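Local coordinates for Lmo2125 protein (Listeria monocytogenes serovar 1/2a, PDB 5TU0) that probably captures maltose outside the cell, as the solute-binding lipoprotein of a sugar transport system, and is seen here with the sugar bound, at residues Asp44-Leu52 against Pro62-Arg71; Tyr107-Leu116 against Pro269-Val277. The protein carries 2 engineered substitutions. One frame throughout, in Å; residues are numbered along the deposited sequence. Where two conformers were deposited one is given.

Contact 1. Residues Asp44-Leu52 against Pro62-Arg71; sequences DMFETLEAL and PDVMMSAFDR
A68 O, at the end of strand 64-68, is gripped from opposite faces of its plane by S67 OG (2.9 Å) and R71 N, which ties the strand end to the start of helix 69-77. Over this strand lies helix 45-58, the connecting helix of a beta-alpha-beta crossover from strand 37-42 in the ligand-binding fold of the solute-binding proteins; the axis of segment 45-52 runs at 107° to that of the strand. D44 caps the helix, its OD1 accepting from E47 N through the anti lone pair. M45 reaches down with CG anti to the backbone N (chi1 -173°), laying CG 3.4 Å from M66 O and SD against S67 CA, while chi3 bends CE toward A68 and over one face of the F46 ring. L49 splits its branches: CD1 meets S67 OG at 3.5 Å, and CD2 meets M65 SD at 3.9 Å. T48 CG2 crosses the same sulfur obliquely and also touches P62 CG. Two waters supply the polar links between the segments, one donating to both M45 O and M66 O, the other donating to L49 O (2.8 Å) and accepting from R71 NH1 (3.1 Å).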
ATOM      1  N   ASP A  44     -11.173 -12.700   9.432  1.00 33.92           N
ATOM      2  CA  ASP A  44     -10.040 -11.805   9.209  1.00 34.10           C
ATOM      3  C   ASP A  44      -9.244 -12.265   7.973  1.00 33.07           C
ATOM      4  O   ASP A  44      -8.954 -13.454   7.832  1.00 31.77           O
ATOM      5  CB  ASP A  44      -9.154 -11.779  10.465  1.00 35.66           C
ATOM      6  CG  ASP A  44      -7.939 -10.910  10.299  1.00 36.40           C
ATOM      7  OD1 ASP A  44      -6.887 -11.411   9.824  1.00 36.45           O
ATOM      8  OD2 ASP A  44      -8.024  -9.729  10.684  1.00 37.31           O
ATOM      9  N   MET A  45      -8.902 -11.323   7.093  1.00 33.00           N
ATOM     10  CA  MET A  45      -8.226 -11.637   5.826  1.00 33.71           C
ATOM     11  C   MET A  45      -6.906 -12.373   6.029  1.00 33.19           C
ATOM     12  O   MET A  45      -6.642 -13.395   5.386  1.00 30.59           O
ATOM     13  CB  MET A  45      -7.993 -10.359   4.997  1.00 34.11           C
ATOM     14  CG  MET A  45      -7.441 -10.610   3.586  1.00 35.31           C
ATOM     15  SD  MET A  45      -7.064  -9.114   2.626  1.00 36.05           S
ATOM     16  CE  MET A  45      -5.656  -8.489   3.528  1.00 36.57           C
ATOM     17  N   PHE A  46      -6.082 -11.849   6.925  1.00 34.28           N
ATOM     18  CA  PHE A  46      -4.793 -12.457   7.201  1.00 35.89           C
ATOM     19  C   PHE A  46      -4.901 -13.811   7.915  1.00 33.78           C
ATOM     20  O   PHE A  46      -4.140 -14.707   7.609  1.00 31.81           O
ATOM     21  CB  PHE A  46      -3.907 -11.476   7.948  1.00 39.83           C
ATOM     22  CG  PHE A  46      -3.596 -10.226   7.152  1.00 44.44           C
ATOM     23  CD1 PHE A  46      -2.711 -10.276   6.070  1.00 47.20           C
ATOM     24  CD2 PHE A  46      -4.166  -8.994   7.487  1.00 49.79           C
ATOM     25  CE1 PHE A  46      -2.402  -9.126   5.346  1.00 49.26           C
ATOM     26  CE2 PHE A  46      -3.857  -7.841   6.768  1.00 49.62           C
ATOM     27  CZ  PHE A  46      -2.977  -7.907   5.696  1.00 49.60           C
ATOM     28  N   GLU A  47      -5.857 -13.972   8.833  1.00 33.46           N
ATOM     29  CA  GLU A  47      -6.040 -15.257   9.509  1.00 33.28           C
ATOM     30  C   GLU A  47      -6.437 -16.352   8.500  1.00 31.41           C
ATOM     31  O   GLU A  47      -5.962 -17.480   8.572  1.00 30.58           O
ATOM     32  CB  GLU A  47      -7.074 -15.165  10.626  1.00 36.05           C
ATOM     33  CG  GLU A  47      -6.592 -14.376  11.831  1.00 39.30           C
ATOM     34  CD  GLU A  47      -7.598 -14.352  12.968  1.00 43.11           C
ATOM     35  OE1 GLU A  47      -8.541 -15.174  12.959  1.00 45.33           O
ATOM     36  OE2 GLU A  47      -7.432 -13.509  13.886  1.00 46.90           O
ATOM     37  N   THR A  48      -7.308 -16.007   7.566  1.00 29.13           N
ATOM     38  CA  THR A  48      -7.713 -16.945   6.515  1.00 28.61           C
ATOM     39  C   THR A  48      -6.494 -17.478   5.720  1.00 28.03           C
ATOM     40  O   THR A  48      -6.363 -18.677   5.470  1.00 28.70           O
ATOM     41  CB  THR A  48      -8.662 -16.241   5.534  1.00 27.59           C
ATOM     42  OG1 THR A  48      -9.824 -15.793   6.241  1.00 28.78           O
ATOM     43  CG2 THR A  48      -9.062 -17.158   4.390  1.00 27.08           C
ATOM     44  N   LEU A  49      -5.633 -16.559   5.303  1.00 27.22           N
ATOM     45  CA  LEU A  49      -4.443 -16.898   4.546  1.00 27.08           C
ATOM     46  C   LEU A  49      -3.415 -17.675   5.391  1.00 27.64           C
ATOM     47  O   LEU A  49      -2.798 -18.621   4.874  1.00 25.73           O
ATOM     48  CB  LEU A  49      -3.828 -15.649   3.933  1.00 27.32           C
ATOM     49  CG  LEU A  49      -4.749 -14.882   2.979  1.00 26.82           C
ATOM     50  CD1 LEU A  49      -4.073 -13.589   2.567  1.00 27.61           C
ATOM     51  CD2 LEU A  49      -5.149 -15.714   1.756  1.00 27.48           C
ATOM     52  N   GLU A  50      -3.240 -17.313   6.666  1.00 28.65           N
ATOM     53  CA  GLU A  50      -2.288 -18.073   7.509  1.00 32.24           C
ATOM     54  C   GLU A  50      -2.815 -19.507   7.775  1.00 31.12           C
ATOM     55  O   GLU A  50      -2.037 -20.406   7.954  1.00 30.29           O
ATOM     56  CB  GLU A  50      -1.883 -17.336   8.813  1.00 37.17           C
ATOM     57  CG  GLU A  50      -2.817 -17.455  10.005  1.00 42.93           C
ATOM     58  CD  GLU A  50      -2.277 -16.811  11.297  1.00 47.31           C
ATOM     59  OE1 GLU A  50      -3.097 -16.301  12.097  1.00 50.73           O
ATOM     60  OE2 GLU A  50      -1.040 -16.818  11.533  1.00 52.81           O
ATOM     61  N   ALA A  51      -4.137 -19.706   7.783  1.00 30.23           N
ATOM     62  CA  ALA A  51      -4.702 -21.030   8.015  1.00 30.67           C
ATOM     63  C   ALA A  51      -4.828 -21.854   6.739  1.00 29.94           C
ATOM     64  O   ALA A  51      -5.081 -23.060   6.814  1.00 30.27           O
ATOM     65  CB  ALA A  51      -6.073 -20.919   8.675  1.00 31.87           C
ATOM     66  N   LEU A  52      -4.646 -21.222   5.575  1.00 28.73           N
ATOM     67  CA  LEU A  52      -4.867 -21.930   4.294  1.00 28.66           C
ATOM     68  C   LEU A  52      -4.008 -23.177   4.101  1.00 28.87           C
ATOM     69  O   LEU A  52      -4.527 -24.187   3.642  1.00 29.52           O
ATOM     70  CB  LEU A  52      -4.732 -20.958   3.115  1.00 28.35           C
ATOM     71  CG  LEU A  52      -4.960 -21.426   1.687  1.00 28.25           C
ATOM     72  CD1 LEU A  52      -6.361 -21.992   1.500  1.00 28.85           C
ATOM     73  CD2 LEU A  52      -4.720 -20.243   0.757  1.00 27.15           C
ATOM     74  N   PRO A  62     -11.982 -21.994   2.338  1.00 29.54           N
ATOM     75  CA  PRO A  62     -12.935 -21.386   1.402  1.00 29.85           C
ATOM     76  C   PRO A  62     -12.423 -21.513  -0.036  1.00 28.69           C
ATOM     77  O   PRO A  62     -11.225 -21.745  -0.254  1.00 28.68           O
ATOM     78  CB  PRO A  62     -12.946 -19.906   1.835  1.00 29.43           C
ATOM     79  CG  PRO A  62     -11.599 -19.699   2.421  1.00 28.90           C
ATOM     80  CD  PRO A  62     -11.309 -20.964   3.155  1.00 29.87           C
ATOM     81  N   ASP A  63     -13.320 -21.374  -1.010  1.00 29.15           N
ATOM     82  CA  ASP A  63     -12.934 -21.435  -2.415  1.00 27.50           C
ATOM     83  C   ASP A  63     -12.275 -20.168  -2.894  1.00 26.13           C
ATOM     84  O   ASP A  63     -11.309 -20.222  -3.674  1.00 25.77           O
ATOM     85  CB  ASP A  63     -14.155 -21.681  -3.283  1.00 28.13           C
ATOM     86  CG  ASP A  63     -14.791 -23.009  -3.007  1.00 29.32           C
ATOM     87  OD1 ASP A  63     -14.103 -24.030  -3.195  1.00 29.66           O
ATOM     88  OD2 ASP A  63     -15.982 -23.022  -2.631  1.00 29.88           O
ATOM     89  N   VAL A  64     -12.801 -19.017  -2.467  0.50 25.40           N
ATOM     90  CA  VAL A  64     -12.237 -17.726  -2.853  0.50 24.25           C
ATOM     91  C   VAL A  64     -12.141 -16.812  -1.638  0.50 24.67           C
ATOM     92  O   VAL A  64     -12.915 -16.926  -0.687  0.50 24.85           O
ATOM     93  CB  VAL A  64     -13.051 -17.017  -3.956  0.50 24.06           C
ATOM     94  CG1 VAL A  64     -13.006 -17.805  -5.263  0.50 24.22           C
ATOM     95  CG2 VAL A  64     -14.479 -16.800  -3.503  0.50 24.41           C
ATOM     96  N   MET A  65     -11.158 -15.921  -1.678  1.00 24.25           N
ATOM     97  CA  MET A  65     -10.913 -14.976  -0.602  1.00 25.74           C
ATOM     98  C   MET A  65     -10.114 -13.806  -1.173  1.00 25.56           C
ATOM     99  O   MET A  65      -9.855 -13.757  -2.362  1.00 25.37           O
ATOM    100  CB  MET A  65     -10.174 -15.696   0.531  1.00 28.36           C
ATOM    101  CG  MET A  65      -8.759 -16.141   0.175  1.00 29.81           C
ATOM    102  SD  MET A  65      -8.337 -17.809   0.745  1.00 36.23           S
ATOM    103  CE  MET A  65      -9.149 -18.695  -0.579  1.00 35.08           C
ATOM    104  N   MET A  66      -9.726 -12.867  -0.328  1.00 25.93           N
ATOM    105  CA  MET A  66      -8.936 -11.745  -0.778  1.00 26.12           C
ATOM    106  C   MET A  66      -7.552 -11.813  -0.153  1.00 25.58           C
ATOM    107  O   MET A  66      -7.324 -12.527   0.834  1.00 25.42           O
ATOM    108  CB  MET A  66      -9.628 -10.431  -0.407  1.00 28.18           C
ATOM    109  CG  MET A  66     -11.006 -10.261  -1.044  1.00 29.54           C
ATOM    110  SD  MET A  66     -11.888  -8.806  -0.421  1.00 35.00           S
ATOM    111  CE  MET A  66     -10.751  -7.520  -0.851  1.00 33.52           C
ATOM    112  N   SER A  67      -6.624 -11.061  -0.739  1.00 25.10           N
ATOM    113  CA  SER A  67      -5.277 -10.956  -0.218  1.00 24.86           C
ATOM    114  C   SER A  67      -4.665  -9.629  -0.624  1.00 24.36           C
ATOM    115  O   SER A  67      -4.943  -9.119  -1.715  1.00 23.63           O
ATOM    116  CB  SER A  67      -4.397 -12.088  -0.750  1.00 25.73           C
ATOM    117  OG  SER A  67      -3.036 -11.927  -0.343  1.00 25.91           O
ATOM    118  N   ALA A  68      -3.859  -9.060   0.272  1.00 24.82           N
ATOM    119  CA  ALA A  68      -3.068  -7.893  -0.074  1.00 24.89           C
ATOM    120  C   ALA A  68      -2.185  -8.307  -1.247  1.00 24.59           C
ATOM    121  O   ALA A  68      -1.754  -9.471  -1.323  1.00 23.83           O
ATOM    122  CB  ALA A  68      -2.198  -7.467   1.088  1.00 25.53           C
ATOM    123  N   PHE A  69      -1.893  -7.365  -2.146  1.00 25.44           N
ATOM    124  CA  PHE A  69      -1.040  -7.647  -3.307  1.00 26.30           C
ATOM    125  C   PHE A  69       0.328  -8.204  -2.908  1.00 27.58           C
ATOM    126  O   PHE A  69       0.843  -9.112  -3.562  1.00 26.39           O
ATOM    127  CB  PHE A  69      -0.775  -6.388  -4.158  1.00 26.94           C
ATOM    128  CG  PHE A  69      -1.967  -5.869  -4.928  1.00 26.62           C
ATOM    129  CD1 PHE A  69      -2.896  -6.729  -5.509  1.00 26.49           C
ATOM    130  CD2 PHE A  69      -2.089  -4.511  -5.168  1.00 27.61           C
ATOM    131  CE1 PHE A  69      -3.964  -6.232  -6.240  1.00 25.61           C
ATOM    132  CE2 PHE A  69      -3.145  -4.015  -5.907  1.00 27.70           C
ATOM    133  CZ  PHE A  69      -4.080  -4.887  -6.450  1.00 26.43           C
ATOM    134  N   ASP A  70       0.889  -7.695  -1.817  1.00 28.72           N
ATOM    135  CA  ASP A  70       2.243  -8.112  -1.414  1.00 32.18           C
ATOM    136  C   ASP A  70       2.448  -9.592  -1.041  1.00 31.14           C
ATOM    137  O   ASP A  70       3.598 -10.063  -1.014  1.00 31.11           O
ATOM    138  CB  ASP A  70       2.814  -7.182  -0.317  1.00 35.60           C
ATOM    139  CG  ASP A  70       1.995  -7.183   0.980  1.00 40.27           C
ATOM    140  OD1 ASP A  70       1.222  -8.123   1.261  1.00 41.49           O
ATOM    141  OD2 ASP A  70       2.158  -6.205   1.746  1.00 49.13           O
ATOM    142  N   ARG A  71       1.354 -10.298  -0.764  1.00 29.63           N
ATOM    143  CA  ARG A  71       1.349 -11.728  -0.410  1.00 30.16           C
ATOM    144  C   ARG A  71       0.910 -12.686  -1.530  1.00 27.16           C
ATOM    145  O   ARG A  71       1.090 -13.888  -1.403  1.00 25.11           O
ATOM    146  CB  ARG A  71       0.390 -11.939   0.769  1.00 34.00           C
ATOM    147  CG  ARG A  71       0.912 -11.432   2.094  1.00 39.66           C
ATOM    148  CD  ARG A  71       1.708 -12.537   2.768  1.00 45.75           C
ATOM    149  NE  ARG A  71       0.805 -13.531   3.376  1.00 49.66           N
ATOM    150  CZ  ARG A  71       1.152 -14.759   3.761  1.00 52.02           C
ATOM    151  NH1 ARG A  71       0.244 -15.553   4.331  1.00 52.63           N
ATOM    152  NH2 ARG A  71       2.394 -15.208   3.580  1.00 56.86           N
TER
HETATM  153  O   HOH W   1      -8.273 -13.888   3.042  1.00 24.85           O
HETATM  154  O   HOH W   2       0.035 -18.669   4.736  1.00 37.34           O

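Contact 2. Residues Tyr107-Leu116 against Pro269-Val277; sequences YGAPAIIETL and PFAGGKGWV
Y107-L116 and P269-V277 pair as antiparallel strands, 4.3 Å apart at their axes and with N-to-C directions 173° apart, from A109 opposite W276 to E114 opposite G272. The register slips by one at a classic beta bulge: A111 N (2.9 Å) and I112 N (3.0 Å) both donate to K274 O, the first in the carbonyl plane and the second tilted from it. At the far end G272 N lies nearly in line with the C=O of E114, though its N-H is bent off the acceptor, whereas E114 N comes to G272 O from well above the carbonyl plane. G273 has backbone angles suited to a residue without a side chain (phi 143°), and I112 O lies 3.1 Å from its CA.

A109, I112, E114, K274 and W276 turn their side chains to one face of the sheet. A111 CB is 3.6 Å from W276 CD1, and A109 O sits at the edge of that indole, near its plane; W291 meets the same indole edge to face. K274 runs extended beside I112, bends at its last torsion, and its NZ is hydrogen-bonded with Y19 OH, while E114 CG lies 3.7 Å from G273 N. T115 holds OG1 anti to its backbone N (chi1 -172°), which carries the hydroxyl to F270 O, 3.0 Å away, with the T115 side chain crossing the P269 ring at about a right angle. A water also donates to F270 O and accepts from L116 N, so this carbonyl has two partners.

E114 belongs to the maltose pocket and touches both glucose units. A pair of antiparallel strands running past the bound sugar between two lobes is consistent with the hinge of maltose-binding proteins of this family.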
ATOM      1  N   TYR A 107      -1.909 -15.152 -10.171  1.00 24.59           N
ATOM      2  CA  TYR A 107      -2.512 -15.760  -8.971  1.00 24.51           C
ATOM      3  C   TYR A 107      -3.661 -14.981  -8.282  1.00 23.94           C
ATOM      4  O   TYR A 107      -4.076 -15.319  -7.171  1.00 23.52           O
ATOM      5  CB  TYR A 107      -1.424 -16.102  -7.967  1.00 24.38           C
ATOM      6  CG  TYR A 107      -0.477 -17.174  -8.430  1.00 24.69           C
ATOM      7  CD1 TYR A 107      -0.897 -18.505  -8.531  1.00 25.55           C
ATOM      8  CD2 TYR A 107       0.863 -16.886  -8.717  1.00 24.70           C
ATOM      9  CE1 TYR A 107      -0.031 -19.506  -8.935  1.00 27.08           C
ATOM     10  CE2 TYR A 107       1.727 -17.883  -9.124  1.00 26.47           C
ATOM     11  CZ  TYR A 107       1.279 -19.191  -9.223  1.00 27.34           C
ATOM     12  OH  TYR A 107       2.122 -20.192  -9.620  1.00 28.89           O
ATOM     13  N   GLY A 108      -4.198 -13.981  -8.958  1.00 23.94           N
ATOM     14  CA  GLY A 108      -5.314 -13.233  -8.439  1.00 23.89           C
ATOM     15  C   GLY A 108      -5.844 -12.250  -9.431  1.00 23.09           C
ATOM     16  O   GLY A 108      -5.251 -12.055 -10.496  1.00 23.22           O
ATOM     17  N   ALA A 109      -6.970 -11.634  -9.076  1.00 22.50           N
ATOM     18  CA  ALA A 109      -7.615 -10.627  -9.899  1.00 23.27           C
ATOM     19  C   ALA A 109      -7.644  -9.330  -9.095  1.00 23.42           C
ATOM     20  O   ALA A 109      -8.262  -9.282  -8.033  1.00 23.91           O
ATOM     21  CB  ALA A 109      -9.027 -11.072 -10.256  1.00 22.79           C
ATOM     22  N   PRO A 110      -6.986  -8.263  -9.591  1.00 24.03           N
ATOM     23  CA  PRO A 110      -6.965  -6.996  -8.844  1.00 24.64           C
ATOM     24  C   PRO A 110      -8.345  -6.430  -8.577  1.00 25.26           C
ATOM     25  O   PRO A 110      -9.194  -6.427  -9.487  1.00 25.86           O
ATOM     26  CB  PRO A 110      -6.191  -6.049  -9.761  1.00 25.47           C
ATOM     27  CG  PRO A 110      -5.421  -6.917 -10.653  1.00 25.37           C
ATOM     28  CD  PRO A 110      -6.143  -8.208 -10.793  1.00 25.14           C
ATOM     29  N   ALA A 111      -8.542  -5.928  -7.353  1.00 24.18           N
ATOM     30  CA  ALA A 111      -9.823  -5.422  -6.919  1.00 24.96           C
ATOM     31  C   ALA A 111      -9.807  -4.023  -6.281  1.00 25.17           C
ATOM     32  O   ALA A 111     -10.746  -3.242  -6.496  1.00 25.97           O
ATOM     33  CB  ALA A 111     -10.411  -6.410  -5.937  1.00 25.03           C
ATOM     34  N   ILE A 112      -8.763  -3.721  -5.498  1.00 24.27           N
ATOM     35  CA  ILE A 112      -8.657  -2.472  -4.771  1.00 24.62           C
ATOM     36  C   ILE A 112      -7.246  -1.944  -4.891  1.00 25.38           C
ATOM     37  O   ILE A 112      -6.300  -2.715  -4.823  1.00 24.84           O
ATOM     38  CB  ILE A 112      -8.963  -2.690  -3.272  1.00 25.27           C
ATOM     39  CG1 ILE A 112     -10.435  -3.099  -3.076  1.00 25.10           C
ATOM     40  CG2 ILE A 112      -8.654  -1.440  -2.444  1.00 25.78           C
ATOM     41  CD1 ILE A 112     -10.795  -3.458  -1.650  1.00 25.98           C
ATOM     42  N   ILE A 113      -7.109  -0.637  -5.080  1.00 25.87           N
ATOM     43  CA  ILE A 113      -5.788  -0.016  -5.120  1.00 27.54           C
ATOM     44  C   ILE A 113      -5.697   0.977  -3.988  1.00 27.80           C
ATOM     45  O   ILE A 113      -6.692   1.524  -3.561  1.00 27.64           O
ATOM     46  CB  ILE A 113      -5.466   0.712  -6.452  1.00 28.35           C
ATOM     47  CG1 ILE A 113      -6.491   1.828  -6.761  1.00 30.15           C
ATOM     48  CG2 ILE A 113      -5.393  -0.303  -7.585  1.00 28.19           C
ATOM     49  CD1 ILE A 113      -5.983   2.903  -7.708  1.00 30.85           C
ATOM     50  N   GLU A 114      -4.491   1.172  -3.487  1.00 28.66           N
ATOM     51  CA  GLU A 114      -4.252   2.178  -2.476  1.00 31.39           C
ATOM     52  C   GLU A 114      -2.788   2.553  -2.435  1.00 30.07           C
ATOM     53  O   GLU A 114      -1.939   1.788  -2.858  1.00 26.80           O
ATOM     54  CB  GLU A 114      -4.741   1.742  -1.092  1.00 35.90           C
ATOM     55  CG  GLU A 114      -4.141   0.474  -0.539  1.00 38.88           C
ATOM     56  CD  GLU A 114      -4.458   0.279   0.940  1.00 45.04           C
ATOM     57  OE1 GLU A 114      -5.365   0.979   1.484  1.00 50.74           O
ATOM     58  OE2 GLU A 114      -3.781  -0.565   1.568  1.00 51.03           O
ATOM     59  N   THR A 115      -2.517   3.759  -1.966  1.00 26.28           N
ATOM     60  CA  THR A 115      -1.160   4.208  -1.819  1.00 26.23           C
ATOM     61  C   THR A 115      -1.200   5.385  -0.863  1.00 25.82           C
ATOM     62  O   THR A 115      -2.284   5.849  -0.472  1.00 25.52           O
ATOM     63  CB  THR A 115      -0.514   4.612  -3.168  1.00 26.63           C
ATOM     64  OG1 THR A 115       0.883   4.873  -2.976  1.00 28.46           O
ATOM     65  CG2 THR A 115      -1.161   5.851  -3.764  1.00 27.79           C
ATOM     66  N   LEU A 116      -0.025   5.841  -0.483  1.00 25.35           N
ATOM     67  CA  LEU A 116       0.113   6.975   0.405  1.00 25.19           C
ATOM     68  C   LEU A 116      -0.334   8.272  -0.261  1.00 25.22           C
ATOM     69  O   LEU A 116      -0.187   8.457  -1.465  1.00 24.20           O
ATOM     70  CB  LEU A 116       1.554   7.107   0.890  1.00 25.42           C
ATOM     71  CG  LEU A 116       2.099   6.007   1.789  1.00 26.49           C
ATOM     72  CD1 LEU A 116       3.520   6.363   2.208  1.00 26.81           C
ATOM     73  CD2 LEU A 116       1.234   5.803   3.018  1.00 27.38           C
ATOM     74  N   PRO A 269       5.630   6.193  -4.111  1.00 22.46           N
ATOM     75  CA  PRO A 269       5.400   5.224  -3.051  1.00 22.27           C
ATOM     76  C   PRO A 269       5.044   3.838  -3.571  1.00 21.94           C
ATOM     77  O   PRO A 269       4.876   3.685  -4.766  1.00 23.06           O
ATOM     78  CB  PRO A 269       4.212   5.817  -2.314  1.00 22.96           C
ATOM     79  CG  PRO A 269       3.425   6.483  -3.389  1.00 23.36           C
ATOM     80  CD  PRO A 269       4.453   7.055  -4.319  1.00 23.38           C
ATOM     81  N   PHE A 270       4.974   2.850  -2.683  1.00 21.78           N
ATOM     82  CA  PHE A 270       4.540   1.505  -3.085  1.00 22.23           C
ATOM     83  C   PHE A 270       3.068   1.544  -3.523  1.00 22.85           C
ATOM     84  O   PHE A 270       2.247   2.220  -2.903  1.00 23.63           O
ATOM     85  CB  PHE A 270       4.687   0.484  -1.952  1.00 22.05           C
ATOM     86  CG  PHE A 270       6.113   0.138  -1.614  1.00 22.12           C
ATOM     87  CD1 PHE A 270       6.955  -0.407  -2.569  1.00 22.05           C
ATOM     88  CD2 PHE A 270       6.607   0.341  -0.331  1.00 22.31           C
ATOM     89  CE1 PHE A 270       8.268  -0.729  -2.263  1.00 22.28           C
ATOM     90  CE2 PHE A 270       7.924   0.021  -0.021  1.00 22.56           C
ATOM     91  CZ  PHE A 270       8.748  -0.522  -0.986  1.00 21.96           C
ATOM     92  N   ALA A 271       2.761   0.823  -4.596  1.00 23.47           N
ATOM     93  CA  ALA A 271       1.390   0.693  -5.104  1.00 24.46           C
ATOM     94  C   ALA A 271       0.779  -0.513  -4.388  1.00 25.89           C
ATOM     95  O   ALA A 271       1.084  -1.655  -4.740  1.00 28.41           O
ATOM     96  CB  ALA A 271       1.406   0.459  -6.608  1.00 25.55           C
ATOM     97  N   GLY A 272      -0.076  -0.267  -3.401  1.00 25.52           N
ATOM     98  CA  GLY A 272      -0.686  -1.332  -2.616  1.00 24.66           C
ATOM     99  C   GLY A 272      -2.095  -1.630  -3.085  1.00 24.98           C
ATOM    100  O   GLY A 272      -2.574  -1.090  -4.104  1.00 24.17           O
ATOM    101  N   GLY A 273      -2.752  -2.501  -2.346  1.00 24.91           N
ATOM    102  CA  GLY A 273      -4.122  -2.879  -2.680  1.00 24.78           C
ATOM    103  C   GLY A 273      -4.391  -4.338  -2.408  1.00 24.74           C
ATOM    104  O   GLY A 273      -3.604  -5.008  -1.745  1.00 23.98           O
ATOM    105  N   LYS A 274      -5.508  -4.819  -2.950  1.00 24.43           N
ATOM    106  CA  LYS A 274      -5.965  -6.171  -2.721  1.00 24.91           C
ATOM    107  C   LYS A 274      -6.534  -6.796  -3.997  1.00 24.15           C
ATOM    108  O   LYS A 274      -7.071  -6.104  -4.884  1.00 22.86           O
ATOM    109  CB  LYS A 274      -7.066  -6.172  -1.652  1.00 26.24           C
ATOM    110  CG  LYS A 274      -6.685  -5.594  -0.292  1.00 27.58           C
ATOM    111  CD  LYS A 274      -7.841  -5.794   0.689  1.00 29.77           C
ATOM    112  CE  LYS A 274      -7.651  -5.114   2.046  1.00 31.48           C
ATOM    113  NZ  LYS A 274      -7.959  -3.672   1.937  1.00 34.13           N
ATOM    114  N   GLY A 275      -6.418  -8.112  -4.065  1.00 23.73           N
ATOM    115  CA  GLY A 275      -6.951  -8.888  -5.167  1.00 23.64           C
ATOM    116  C   GLY A 275      -7.781 -10.048  -4.628  1.00 23.51           C
ATOM    117  O   GLY A 275      -7.691 -10.418  -3.444  1.00 22.37           O
ATOM    118  N   TRP A 276      -8.611 -10.606  -5.496  1.00 23.05           N
ATOM    119  CA  TRP A 276      -9.363 -11.791  -5.184  1.00 23.55           C
ATOM    120  C   TRP A 276      -8.499 -12.982  -5.620  1.00 23.99           C
ATOM    121  O   TRP A 276      -7.866 -12.947  -6.685  1.00 24.11           O
ATOM    122  CB  TRP A 276     -10.703 -11.796  -5.926  1.00 24.29           C
ATOM    123  CG  TRP A 276     -11.723 -10.929  -5.312  1.00 25.22           C
ATOM    124  CD1 TRP A 276     -11.999  -9.633  -5.610  1.00 25.93           C
ATOM    125  CD2 TRP A 276     -12.638 -11.312  -4.280  1.00 26.66           C
ATOM    126  NE1 TRP A 276     -13.054  -9.183  -4.831  1.00 27.23           N
ATOM    127  CE2 TRP A 276     -13.444 -10.192  -3.993  1.00 27.04           C
ATOM    128  CE3 TRP A 276     -12.842 -12.492  -3.568  1.00 27.11           C
ATOM    129  CZ2 TRP A 276     -14.459 -10.228  -3.033  1.00 27.69           C
ATOM    130  CZ3 TRP A 276     -13.848 -12.530  -2.606  1.00 28.12           C
ATOM    131  CH2 TRP A 276     -14.638 -11.400  -2.350  1.00 27.38           C
ATOM    132  N   VAL A 277      -8.459 -14.019  -4.788  1.00 24.03           N
ATOM    133  CA  VAL A 277      -7.661 -15.202  -5.064  1.00 23.58           C
ATOM    134  C   VAL A 277      -8.495 -16.457  -4.910  1.00 24.11           C
ATOM    135  O   VAL A 277      -9.534 -16.426  -4.245  1.00 24.34           O
ATOM    136  CB  VAL A 277      -6.420 -15.266  -4.156  1.00 23.27           C
ATOM    137  CG1 VAL A 277      -5.590 -13.996  -4.330  1.00 23.02           C
ATOM    138  CG2 VAL A 277      -6.784 -15.451  -2.680  1.00 23.38           C
TER
HETATM  139  O   HOH W   3       2.108   3.353  -0.417  1.00 25.15           O

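How the contacts relate
Both contacts are buried, but contact 2 lies about 8 Å from the centre of the chain and contact 1 about 16 Å, their own centres being 13 Å apart. They share one mixed sheet: strand 272-278 stands between 64-68 and 105-121, and M65 O to V277 N (2.8 Å) and F69 N to G273 O (2.9 Å) are probable hydrogen bonds that join 62-71 to 269-277. Contact 1 is helix on sheet, held by methionine, leucine and threonine side chains with water between backbone groups; contact 2 is strand on strand, held mainly by direct backbone bonds. Each brings one acid to the sugar pocket, D70 from contact 1 and E114 from contact 2.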